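Local atomic coordinates of manganese lipoxygenase (Gaeumannomyces graminis, PDB entry 5FX8), a protein that oxidises linoleic and alpha-linolenic acids with molecular oxygen to 11S- and 13R-hydroperoxy fatty acids, using a catalytic manganese ion. Residues Leu374-Leu378 with Phe395-Ala401; Ala407-Phe411 with Arg574-Thr579; Gln549-Ala554 with Pro609-Phe615. All blocks are in the same frame, centred on the assembly; numbering follows the deposited sequence.

How the contacts relate
All three contacts lie within the lipoxygenase family region, and along the chain contact 1 closes before either of the others opens. Contacts 1 and 2 share helix 396-420, one near its start and the other further along it, with centres about 18 Å apart. Contact 2 joins this helix to helix 566-587. The segments of contacts 2 and 3 alternate in sequence, and their centres are about 12 Å apart; they touch directly, chiefly where Arg552 reaches helix 566-587. Contacts 1 and 3 do not touch, their centres being about 19 Å apart. Together, contacts 2 and 3 probably help tie helices 396-420 and 566-587 to the C-terminal chain, whose last residue, Val618, binds manganese.

Contact 1 of 3, residues Leu374-Leu378 with Phe395-Ala401; sequences LEKDL and FPFYEDA
Leu374 and Leu378, one turn apart on helix 374-380, pack against Phe395, Phe397, Tyr398 and Ala401 at the start of helix 396-420. This is an antiparallel helix pair in the largely helical lipoxygenase fold: the two short axes run at 163° to each other and approach to 11.9 Å, a spacing bridged by long side chains.

The apolar part is built on the forked ends of the leucines. In Leu374, CG stands anti to the backbone N (chi1 -175°), which carries both methyl groups across the gap. CD1 lies 3.8 Å from Phe397 CE2, the two side chains lying alongside with their ends running opposite ways, while CD2 comes to the edge of the Tyr398 ring, near its plane, and also meets Ala401 CB at 4.0 Å. Leu378 divides its branches in a similar manner: CD2 meets Phe395 CZ at 3.7 Å, each side chain reaching out toward the other, and CD1 lies 3.6 Å from Tyr398 CD1. Phe397 also meets Tyr174 edge-to-face and touches Trp472 and Val480 of helix 460-481, the helix that carries the manganese ligand His478.

The polar part is a single hydrogen bond at the margin. Glu375, extended beyond CG, reaches out across the gap to the phenol, whose oxygen also bonds Leu235 N of the neighbouring zonadhesin chain. Tyr398 OH donates to Glu375 OE2 over 2.8 Å, meeting that oxygen from above the carboxylate plane, 47° out of it.

Contact 2 of 3, residues Ala407-Phe411 with Arg574-Thr579; sequences AIRRF and RFVEDT
Asp578 OD2 is approached by two groups: water 1 donates to it at 2.8 Å, and Arg410 NE stands 3.6 Å from it in a long salt bridge. The same water donates to Ala407 O at 2.7 Å, so it links the backbone of one helix to the carboxylate of the other. The second oxygen is held from within its own helix, where Arg574 NE bonds to Asp578 OD1 at 3.1 Å, in the guanidinium plane and on the syn lone pair. Arg410 bends at chi3 (-51°), which lets Arg574 NH2 lie over one face of the Arg410 guanidinium, toward its rim, the planes only 12° apart; the shared carboxylate probably offsets the two positive charges.

The two arginines and Asp578 lie along one side of an antiparallel pairing of helices 396-420 and 566-587, whose short axes pass 9.5 Å apart at 171°. The small Ala407 allows a close approach here, its CB meeting Asp578 CB at 3.9 Å. Deeper in, Phe575 lies against helix 396-420 with its edge directed at Ala407 O and at Ile408 CG1, the latter 3.9 Å from Phe575 CE1. The Phe411 and Phe575 rings meet obliquely, and Phe555 packs on both, stacked on Phe411 and edge-to-face with Phe575. Ile408 turns away from helix 566-587 at its CB and also touches Thr468 and Ala471 of helix 460-481.

Contact 3 of 3, residues Gln549-Ala554 with Pro609-Phe615; sequences QTVRDA and PAVNPFF
Phe614 fits against the turn formed by Gln549-Ala554, its CB beside Ala554 CB and its ring edge directed at Thr550 O. With chi1 at 67°, its CG lies between the backbone N and the carbonyl carbon, a torsion that sets the ring beside Gln549 and Ala554. Phe615 adopts the same kind of first torsion; its CD1 sits over the centre of one face of Phe614, while its own edge receives Gln549 CB, 3.9 Å from Phe615 CE1. The Gln549 amide is turned steeply against that ring, the planes 69° apart.

On the other flank, Val551 points its side chain into the second segment. CB meets Pro609 CB at 3.9 Å, the two side chains crossing obliquely, and CG2 reaches Asn612 CB at the same distance. Pro609 continues this packing onto Thr579, Ile582 and Ser583 of helix 566-587, to which Arg552 is also tied by a hydrogen bond from its NH2 to Val576 O.

Between the flanks the backbones form a single beta bridge, Thr550 with Pro613. Phe614 N donates to Gln549 O at 3.0 Å, and Val551 N to Asn612 O at 2.9 Å. Thr550 OG1 donates to Ala610 O over 3.1 Å, from well above the carbonyl plane.

From helix 460-481, His479 NE2 donates to Pro613 O and Thr474 OG1 to Phe614 O, and the Pro613 side chain lies about 6 Å from that of the manganese ligand His478. Main-chain bonds to residues 549-551 and side-chain bonds from helix 460-481 probably help set the course of the final residues toward Val618, whose carboxylate binds the metal.

Contact 1 of 3, residues Leu374-Leu378 with Phe395-Ala401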
loop_
_atom_site.group_PDB
_atom_site.type_symbol
_atom_site.label_atom_id
_atom_site.label_comp_id
_atom_site.label_asym_id
_atom_site.label_seq_id
_atom_site.Cartn_x
_atom_site.Cartn_y
_atom_site.Cartn_z
ATOM N N LEU A 374 -11.487 -15.729 -7.235
ATOM C CA LEU A 374 -12.510 -14.684 -7.281
ATOM C C LEU A 374 -13.925 -15.242 -7.372
ATOM O O LEU A 374 -14.766 -14.990 -6.508
ATOM C CB LEU A 374 -12.264 -13.765 -8.463
ATOM C CG LEU A 374 -13.229 -12.585 -8.486
ATOM C CD1 LEU A 374 -12.830 -11.595 -7.434
ATOM C CD2 LEU A 374 -13.244 -11.963 -9.846
ATOM N N GLU A 375 -14.223 -15.969 -8.437
ATOM C CA GLU A 375 -15.590 -16.415 -8.631
ATOM C C GLU A 375 -15.964 -17.520 -7.664
ATOM O O GLU A 375 -17.118 -17.605 -7.251
ATOM C CB GLU A 375 -15.800 -16.856 -10.067
ATOM C CG GLU A 375 -15.709 -15.708 -11.029
ATOM C CD GLU A 375 -16.308 -16.015 -12.373
ATOM O OE1 GLU A 375 -16.528 -17.212 -12.674
ATOM O OE2 GLU A 375 -16.575 -15.046 -13.124
ATOM N N LYS A 376 -15.020 -18.364 -7.282
ATOM C CA LYS A 376 -15.341 -19.382 -6.301
ATOM C C LYS A 376 -15.758 -18.746 -4.975
ATOM O O LYS A 376 -16.758 -19.150 -4.369
ATOM C CB LYS A 376 -14.141 -20.308 -6.153
ATOM C CG LYS A 376 -14.298 -21.366 -5.121
ATOM C CD LYS A 376 -15.504 -22.256 -5.379
ATOM C CE LYS A 376 -15.752 -23.240 -4.220
ATOM N NZ LYS A 376 -16.848 -24.222 -4.511
ATOM N N ASP A 377 -15.036 -17.712 -4.539
ATOM C CA ASP A 377 -15.402 -16.991 -3.330
ATOM C C ASP A 377 -16.760 -16.321 -3.467
ATOM O O ASP A 377 -17.645 -16.501 -2.621
ATOM C CB ASP A 377 -14.333 -15.964 -3.015
ATOM C CG ASP A 377 -14.718 -15.066 -1.885
ATOM O OD1 ASP A 377 -15.164 -15.583 -0.843
ATOM O OD2 ASP A 377 -14.585 -13.839 -2.019
ATOM N N LEU A 378 -16.943 -15.519 -4.521
ATOM C CA LEU A 378 -18.189 -14.768 -4.633
ATOM C C LEU A 378 -19.372 -15.691 -4.826
ATOM O O LEU A 378 -20.474 -15.386 -4.377
ATOM C CB LEU A 378 -18.115 -13.768 -5.781
ATOM C CG LEU A 378 -17.061 -12.679 -5.665
ATOM C CD1 LEU A 378 -16.935 -11.861 -6.943
ATOM C CD2 LEU A 378 -17.348 -11.791 -4.475
ATOM N N PHE A 395 -21.894 -4.349 -9.058
ATOM C CA PHE A 395 -20.896 -4.954 -8.179
ATOM C C PHE A 395 -19.549 -4.429 -8.655
ATOM O O PHE A 395 -18.821 -5.102 -9.391
ATOM C CB PHE A 395 -20.989 -6.478 -8.224
ATOM C CG PHE A 395 -20.268 -7.185 -7.113
ATOM C CD1 PHE A 395 -19.376 -6.522 -6.294
ATOM C CD2 PHE A 395 -20.465 -8.532 -6.917
ATOM C CE1 PHE A 395 -18.722 -7.176 -5.323
ATOM C CE2 PHE A 395 -19.810 -9.194 -5.927
ATOM C CZ PHE A 395 -18.939 -8.527 -5.133
ATOM N N PRO A 396 -19.202 -3.195 -8.281
ATOM C CA PRO A 396 -18.018 -2.564 -8.878
ATOM C C PRO A 396 -16.730 -3.305 -8.599
ATOM O O PRO A 396 -15.868 -3.376 -9.481
ATOM C CB PRO A 396 -18.031 -1.168 -8.252
ATOM C CG PRO A 396 -19.392 -0.934 -7.939
ATOM C CD PRO A 396 -19.985 -2.225 -7.512
ATOM N N PHE A 397 -16.583 -3.892 -7.418
ATOM C CA PHE A 397 -15.396 -4.695 -7.178
ATOM C C PHE A 397 -15.317 -5.862 -8.144
ATOM O O PHE A 397 -14.262 -6.134 -8.695
ATOM C CB PHE A 397 -15.370 -5.187 -5.743
ATOM C CG PHE A 397 -14.445 -6.313 -5.523
ATOM C CD1 PHE A 397 -13.102 -6.091 -5.316
ATOM C CD2 PHE A 397 -14.906 -7.600 -5.526
ATOM C CE1 PHE A 397 -12.266 -7.122 -5.111
ATOM C CE2 PHE A 397 -14.059 -8.629 -5.328
ATOM C CZ PHE A 397 -12.742 -8.390 -5.119
ATOM N N TYR A 398 -16.420 -6.566 -8.355
ATOM C CA TYR A 398 -16.413 -7.698 -9.263
ATOM C C TYR A 398 -16.085 -7.264 -10.686
ATOM O O TYR A 398 -15.384 -7.972 -11.405
ATOM C CB TYR A 398 -17.766 -8.393 -9.190
ATOM C CG TYR A 398 -17.912 -9.626 -10.009
ATOM C CD1 TYR A 398 -16.831 -10.442 -10.269
ATOM C CD2 TYR A 398 -19.139 -9.975 -10.531
ATOM C CE1 TYR A 398 -16.969 -11.550 -11.000
ATOM C CE2 TYR A 398 -19.282 -11.083 -11.271
ATOM C CZ TYR A 398 -18.198 -11.869 -11.505
ATOM O OH TYR A 398 -18.325 -12.994 -12.261
ATOM N N GLU A 399 -16.560 -6.103 -11.118
ATOM C CA GLU A 399 -16.337 -5.720 -12.506
ATOM C C GLU A 399 -14.896 -5.287 -12.727
ATOM O O GLU A 399 -14.231 -5.743 -13.666
ATOM C CB GLU A 399 -17.322 -4.614 -12.898
ATOM C CG GLU A 399 -18.800 -5.027 -12.834
ATOM C CD GLU A 399 -19.758 -3.916 -12.344
ATOM O OE1 GLU A 399 -19.395 -2.714 -12.343
ATOM O OE2 GLU A 399 -20.906 -4.249 -11.972
ATOM N N ASP A 400 -14.393 -4.416 -11.854
ATOM C CA ASP A 400 -12.981 -4.052 -11.912
ATOM C C ASP A 400 -12.074 -5.265 -11.741
ATOM O O ASP A 400 -11.092 -5.414 -12.474
ATOM C CB ASP A 400 -12.690 -2.981 -10.868
ATOM C CG ASP A 400 -13.138 -1.626 -11.325
ATOM O OD1 ASP A 400 -13.507 -1.558 -12.501
ATOM O OD2 ASP A 400 -13.124 -0.630 -10.568
ATOM N N ALA A 401 -12.405 -6.146 -10.799
ATOM C CA ALA A 401 -11.643 -7.370 -10.579
ATOM C C ALA A 401 -11.663 -8.270 -11.806
ATOM O O ALA A 401 -10.645 -8.861 -12.173
ATOM C CB ALA A 401 -12.186 -8.132 -9.365
#

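Contact 2 of 3, residues Ala407-Phe411 with Arg574-Thr579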
loop_
_atom_site.group_PDB
_atom_site.type_symbol
_atom_site.label_atom_id
_atom_site.label_comp_id
_atom_site.label_asym_id
_atom_site.label_seq_id
_atom_site.Cartn_x
_atom_site.Cartn_y
_atom_site.Cartn_z
ATOM N N ALA A 407 -6.653 -9.510 -17.529
ATOM C CA ALA A 407 -5.346 -9.163 -18.061
ATOM C C ALA A 407 -4.256 -10.055 -17.468
ATOM O O ALA A 407 -3.346 -10.514 -18.174
ATOM C CB ALA A 407 -5.063 -7.693 -17.789
ATOM N N ILE A 408 -4.344 -10.326 -16.171
ATOM C CA ILE A 408 -3.336 -11.147 -15.515
ATOM C C ILE A 408 -3.393 -12.570 -16.041
ATOM O O ILE A 408 -2.375 -13.246 -16.173
ATOM C CB ILE A 408 -3.548 -11.094 -13.991
ATOM C CG1 ILE A 408 -3.333 -9.667 -13.467
ATOM C CG2 ILE A 408 -2.702 -12.133 -13.262
ATOM C CD1 ILE A 408 -3.438 -9.549 -11.979
ATOM N N ARG A 409 -4.591 -13.054 -16.324
ATOM C CA ARG A 409 -4.733 -14.441 -16.712
ATOM C C ARG A 409 -4.279 -14.621 -18.136
ATOM O O ARG A 409 -3.568 -15.574 -18.445
ATOM C CB ARG A 409 -6.169 -14.908 -16.531
ATOM C CG ARG A 409 -6.312 -16.347 -16.890
ATOM C CD ARG A 409 -7.590 -16.994 -16.454
ATOM N NE ARG A 409 -7.476 -18.416 -16.728
ATOM C CZ ARG A 409 -7.170 -19.341 -15.830
ATOM N NH1 ARG A 409 -6.988 -18.996 -14.552
ATOM N NH2 ARG A 409 -7.069 -20.616 -16.208
ATOM N N ARG A 410 -4.627 -13.677 -19.003
ATOM C CA ARG A 410 -4.039 -13.692 -20.328
ATOM C C ARG A 410 -2.521 -13.771 -20.242
ATOM O O ARG A 410 -1.905 -14.631 -20.882
ATOM C CB ARG A 410 -4.492 -12.478 -21.115
ATOM C CG ARG A 410 -3.978 -12.452 -22.521
ATOM C CD ARG A 410 -4.382 -11.167 -23.186
ATOM N NE ARG A 410 -5.818 -10.921 -23.043
ATOM C CZ ARG A 410 -6.733 -11.417 -23.872
ATOM N NH1 ARG A 410 -6.361 -12.187 -24.902
ATOM N NH2 ARG A 410 -8.019 -11.154 -23.676
ATOM N N PHE A 411 -1.896 -12.900 -19.439
ATOM C CA PHE A 411 -0.445 -12.978 -19.333
ATOM C C PHE A 411 0.001 -14.340 -18.826
ATOM O O PHE A 411 0.960 -14.912 -19.341
ATOM C CB PHE A 411 0.120 -11.895 -18.430
ATOM C CG PHE A 411 1.579 -12.057 -18.174
ATOM C CD1 PHE A 411 2.034 -12.831 -17.124
ATOM C CD2 PHE A 411 2.496 -11.462 -18.998
ATOM C CE1 PHE A 411 3.344 -12.999 -16.914
ATOM C CE2 PHE A 411 3.820 -11.616 -18.777
ATOM C CZ PHE A 411 4.245 -12.396 -17.741
ATOM N N ARG A 574 1.804 -7.266 -24.125
ATOM C CA ARG A 574 0.355 -7.279 -24.162
ATOM C C ARG A 574 -0.226 -6.905 -22.802
ATOM O O ARG A 574 -1.249 -6.217 -22.723
ATOM C CB ARG A 574 -0.137 -8.637 -24.622
ATOM C CG ARG A 574 -1.640 -8.794 -24.660
ATOM C CD ARG A 574 -2.341 -7.839 -25.600
ATOM N NE ARG A 574 -3.783 -8.103 -25.665
ATOM C CZ ARG A 574 -4.360 -8.950 -26.534
ATOM N NH1 ARG A 574 -3.633 -9.630 -27.413
ATOM N NH2 ARG A 574 -5.673 -9.132 -26.514
ATOM N N PHE A 575 0.437 -7.323 -21.719
ATOM C CA PHE A 575 -0.055 -7.003 -20.384
ATOM C C PHE A 575 0.064 -5.515 -20.094
ATOM O O PHE A 575 -0.838 -4.927 -19.503
ATOM C CB PHE A 575 0.696 -7.831 -19.345
ATOM C CG PHE A 575 0.297 -7.536 -17.935
ATOM C CD1 PHE A 575 -0.892 -8.028 -17.416
ATOM C CD2 PHE A 575 1.115 -6.775 -17.113
ATOM C CE1 PHE A 575 -1.250 -7.754 -16.104
ATOM C CE2 PHE A 575 0.761 -6.506 -15.792
ATOM C CZ PHE A 575 -0.413 -6.989 -15.291
ATOM N N VAL A 576 1.153 -4.894 -20.542
ATOM C CA VAL A 576 1.313 -3.458 -20.400
ATOM C C VAL A 576 0.243 -2.704 -21.166
ATOM O O VAL A 576 -0.275 -1.683 -20.697
ATOM C CB VAL A 576 2.717 -3.054 -20.857
ATOM C CG1 VAL A 576 2.809 -1.560 -21.023
ATOM C CG2 VAL A 576 3.688 -3.543 -19.850
ATOM N N GLU A 577 -0.095 -3.159 -22.364
ATOM C CA GLU A 577 -1.142 -2.433 -23.066
ATOM C C GLU A 577 -2.512 -2.670 -22.423
ATOM O O GLU A 577 -3.320 -1.735 -22.320
ATOM C CB GLU A 577 -1.135 -2.798 -24.553
ATOM C CG GLU A 577 -2.356 -2.303 -25.356
ATOM C CD GLU A 577 -2.523 -0.756 -25.484
ATOM O OE1 GLU A 577 -2.760 -0.058 -24.460
ATOM O OE2 GLU A 577 -2.474 -0.248 -26.637
ATOM N N ASP A 578 -2.791 -3.899 -21.970
ATOM C CA ASP A 578 -4.095 -4.198 -21.377
ATOM C C ASP A 578 -4.326 -3.382 -20.117
ATOM O O ASP A 578 -5.392 -2.775 -19.939
ATOM C CB ASP A 578 -4.223 -5.675 -21.032
ATOM C CG ASP A 578 -4.296 -6.572 -22.237
ATOM O OD1 ASP A 578 -4.421 -6.088 -23.393
ATOM O OD2 ASP A 578 -4.232 -7.800 -22.011
ATOM N N THR A 579 -3.338 -3.375 -19.216
ATOM C CA THR A 579 -3.438 -2.568 -18.015
ATOM C C THR A 579 -3.371 -1.076 -18.318
ATOM O O THR A 579 -3.824 -0.276 -17.502
ATOM C CB THR A 579 -2.353 -2.954 -17.005
ATOM O OG1 THR A 579 -1.056 -2.764 -17.570
ATOM C CG2 THR A 579 -2.507 -4.396 -16.576
HETATM O O HOH W 1 -2.566 -9.453 -20.577
#

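Contact 3 of 3, residues Gln549-Ala554 with Pro609-Phe615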
loop_
_atom_site.group_PDB
_atom_site.type_symbol
_atom_site.label_atom_id
_atom_site.label_comp_id
_atom_site.label_asym_id
_atom_site.label_seq_id
_atom_site.Cartn_x
_atom_site.Cartn_y
_atom_site.Cartn_z
ATOM N N GLN A 549 7.232 0.457 -10.120
ATOM C CA GLN A 549 6.820 -0.668 -9.284
ATOM C C GLN A 549 5.301 -0.835 -9.232
ATOM O O GLN A 549 4.771 -1.523 -8.361
ATOM C CB GLN A 549 7.389 -0.516 -7.875
ATOM C CG GLN A 549 8.877 -0.681 -7.778
ATOM C CD GLN A 549 9.388 -0.367 -6.395
ATOM O OE1 GLN A 549 8.813 0.461 -5.682
ATOM N NE2 GLN A 549 10.465 -1.028 -5.995
ATOM N N THR A 550 4.609 -0.208 -10.149
ATOM C CA THR A 550 3.192 -0.305 -10.420
ATOM C C THR A 550 2.832 -1.674 -11.001
ATOM O O THR A 550 3.693 -2.412 -11.478
ATOM C CB THR A 550 2.861 0.853 -11.356
ATOM O OG1 THR A 550 2.463 1.970 -10.581
ATOM C CG2 THR A 550 1.831 0.559 -12.306
ATOM N N VAL A 551 1.543 -2.029 -10.914
ATOM C CA VAL A 551 1.050 -3.297 -11.445
ATOM C C VAL A 551 1.286 -3.451 -12.941
ATOM O O VAL A 551 1.477 -4.565 -13.428
ATOM C CB VAL A 551 -0.436 -3.455 -11.146
ATOM C CG1 VAL A 551 -0.972 -4.731 -11.792
ATOM C CG2 VAL A 551 -0.672 -3.414 -9.682
ATOM N N ARG A 552 1.268 -2.369 -13.701
ATOM C CA ARG A 552 1.616 -2.508 -15.112
ATOM C C ARG A 552 3.061 -2.957 -15.338
ATOM O O ARG A 552 3.341 -3.595 -16.352
ATOM C CB ARG A 552 1.375 -1.216 -15.839
ATOM C CG ARG A 552 0.149 -0.595 -15.413
ATOM C CD ARG A 552 -0.189 0.569 -16.314
ATOM N NE ARG A 552 0.144 0.294 -17.690
ATOM C CZ ARG A 552 0.220 1.238 -18.634
ATOM N NH1 ARG A 552 0.022 2.501 -18.332
ATOM N NH2 ARG A 552 0.509 0.930 -19.882
ATOM N N ASP A 553 3.992 -2.631 -14.443
ATOM C CA ASP A 553 5.385 -3.048 -14.569
ATOM C C ASP A 553 5.644 -4.367 -13.880
ATOM O O ASP A 553 6.806 -4.727 -13.692
ATOM C CB ASP A 553 6.352 -1.996 -13.982
ATOM C CG ASP A 553 5.960 -0.560 -14.328
ATOM O OD1 ASP A 553 5.992 -0.226 -15.539
ATOM O OD2 ASP A 553 5.624 0.237 -13.407
ATOM N N ALA A 554 4.594 -5.083 -13.484
ATOM C CA ALA A 554 4.791 -6.278 -12.668
ATOM C C ALA A 554 5.721 -7.278 -13.330
ATOM O O ALA A 554 6.554 -7.879 -12.655
ATOM C CB ALA A 554 3.469 -6.954 -12.355
ATOM N N PRO A 609 -4.548 -0.229 -11.869
ATOM C CA PRO A 609 -3.208 -0.816 -11.959
ATOM C C PRO A 609 -2.115 0.200 -12.169
ATOM O O PRO A 609 -0.954 -0.145 -12.027
ATOM C CB PRO A 609 -3.324 -1.765 -13.150
ATOM C CG PRO A 609 -4.388 -1.234 -13.948
ATOM C CD PRO A 609 -5.340 -0.526 -13.069
ATOM N N ALA A 610 -2.434 1.437 -12.502
ATOM C CA ALA A 610 -1.399 2.442 -12.638
ATOM C C ALA A 610 -1.004 3.042 -11.312
ATOM O O ALA A 610 0.020 3.724 -11.240
ATOM C CB ALA A 610 -1.850 3.556 -13.564
ATOM N N VAL A 611 -1.788 2.797 -10.273
ATOM C CA VAL A 611 -1.580 3.396 -8.971
ATOM C C VAL A 611 -1.059 2.377 -7.977
ATOM O O VAL A 611 -0.262 2.702 -7.104
ATOM C CB VAL A 611 -2.901 4.030 -8.477
ATOM C CG1 VAL A 611 -2.737 4.595 -7.086
ATOM C CG2 VAL A 611 -3.364 5.098 -9.470
ATOM N N ASN A 612 -1.478 1.177 -8.102
ATOM C CA ASN A 612 -1.112 0.173 -7.133
ATOM C C ASN A 612 0.262 -0.413 -7.425
ATOM O O ASN A 612 0.687 -0.466 -8.564
ATOM C CB ASN A 612 -2.165 -0.908 -7.128
ATOM C CG ASN A 612 -3.412 -0.435 -6.476
ATOM O OD1 ASN A 612 -3.325 0.337 -5.523
ATOM N ND2 ASN A 612 -4.568 -0.860 -6.955
ATOM N N PRO A 613 0.979 -0.851 -6.411
ATOM C CA PRO A 613 2.185 -1.627 -6.658
ATOM C C PRO A 613 1.836 -3.042 -7.061
ATOM O O PRO A 613 0.749 -3.537 -6.784
ATOM C CB PRO A 613 2.887 -1.609 -5.297
ATOM C CG PRO A 613 1.838 -1.526 -4.369
ATOM C CD PRO A 613 0.748 -0.691 -4.969
ATOM N N PHE A 614 2.819 -3.719 -7.658
ATOM C CA PHE A 614 2.642 -5.106 -8.077
ATOM C C PHE A 614 2.931 -6.103 -6.965
ATOM O O PHE A 614 2.820 -7.307 -7.192
ATOM C CB PHE A 614 3.520 -5.426 -9.301
ATOM C CG PHE A 614 4.996 -5.410 -9.022
ATOM C CD1 PHE A 614 5.621 -6.489 -8.429
ATOM C CD2 PHE A 614 5.754 -4.315 -9.353
ATOM C CE1 PHE A 614 6.954 -6.454 -8.149
ATOM C CE2 PHE A 614 7.083 -4.277 -9.076
ATOM C CZ PHE A 614 7.686 -5.354 -8.472
ATOM N N PHE A 615 3.316 -5.645 -5.786
ATOM C CA PHE A 615 3.729 -6.518 -4.701
ATOM C C PHE A 615 3.018 -6.073 -3.440
ATOM O O PHE A 615 2.346 -5.039 -3.425
ATOM C CB PHE A 615 5.254 -6.492 -4.517
ATOM C CG PHE A 615 5.807 -5.122 -4.223
ATOM C CD1 PHE A 615 5.960 -4.177 -5.241
ATOM C CD2 PHE A 615 6.178 -4.769 -2.923
ATOM C CE1 PHE A 615 6.464 -2.900 -4.962
ATOM C CE2 PHE A 615 6.694 -3.500 -2.641
ATOM C CZ PHE A 615 6.833 -2.569 -3.646
#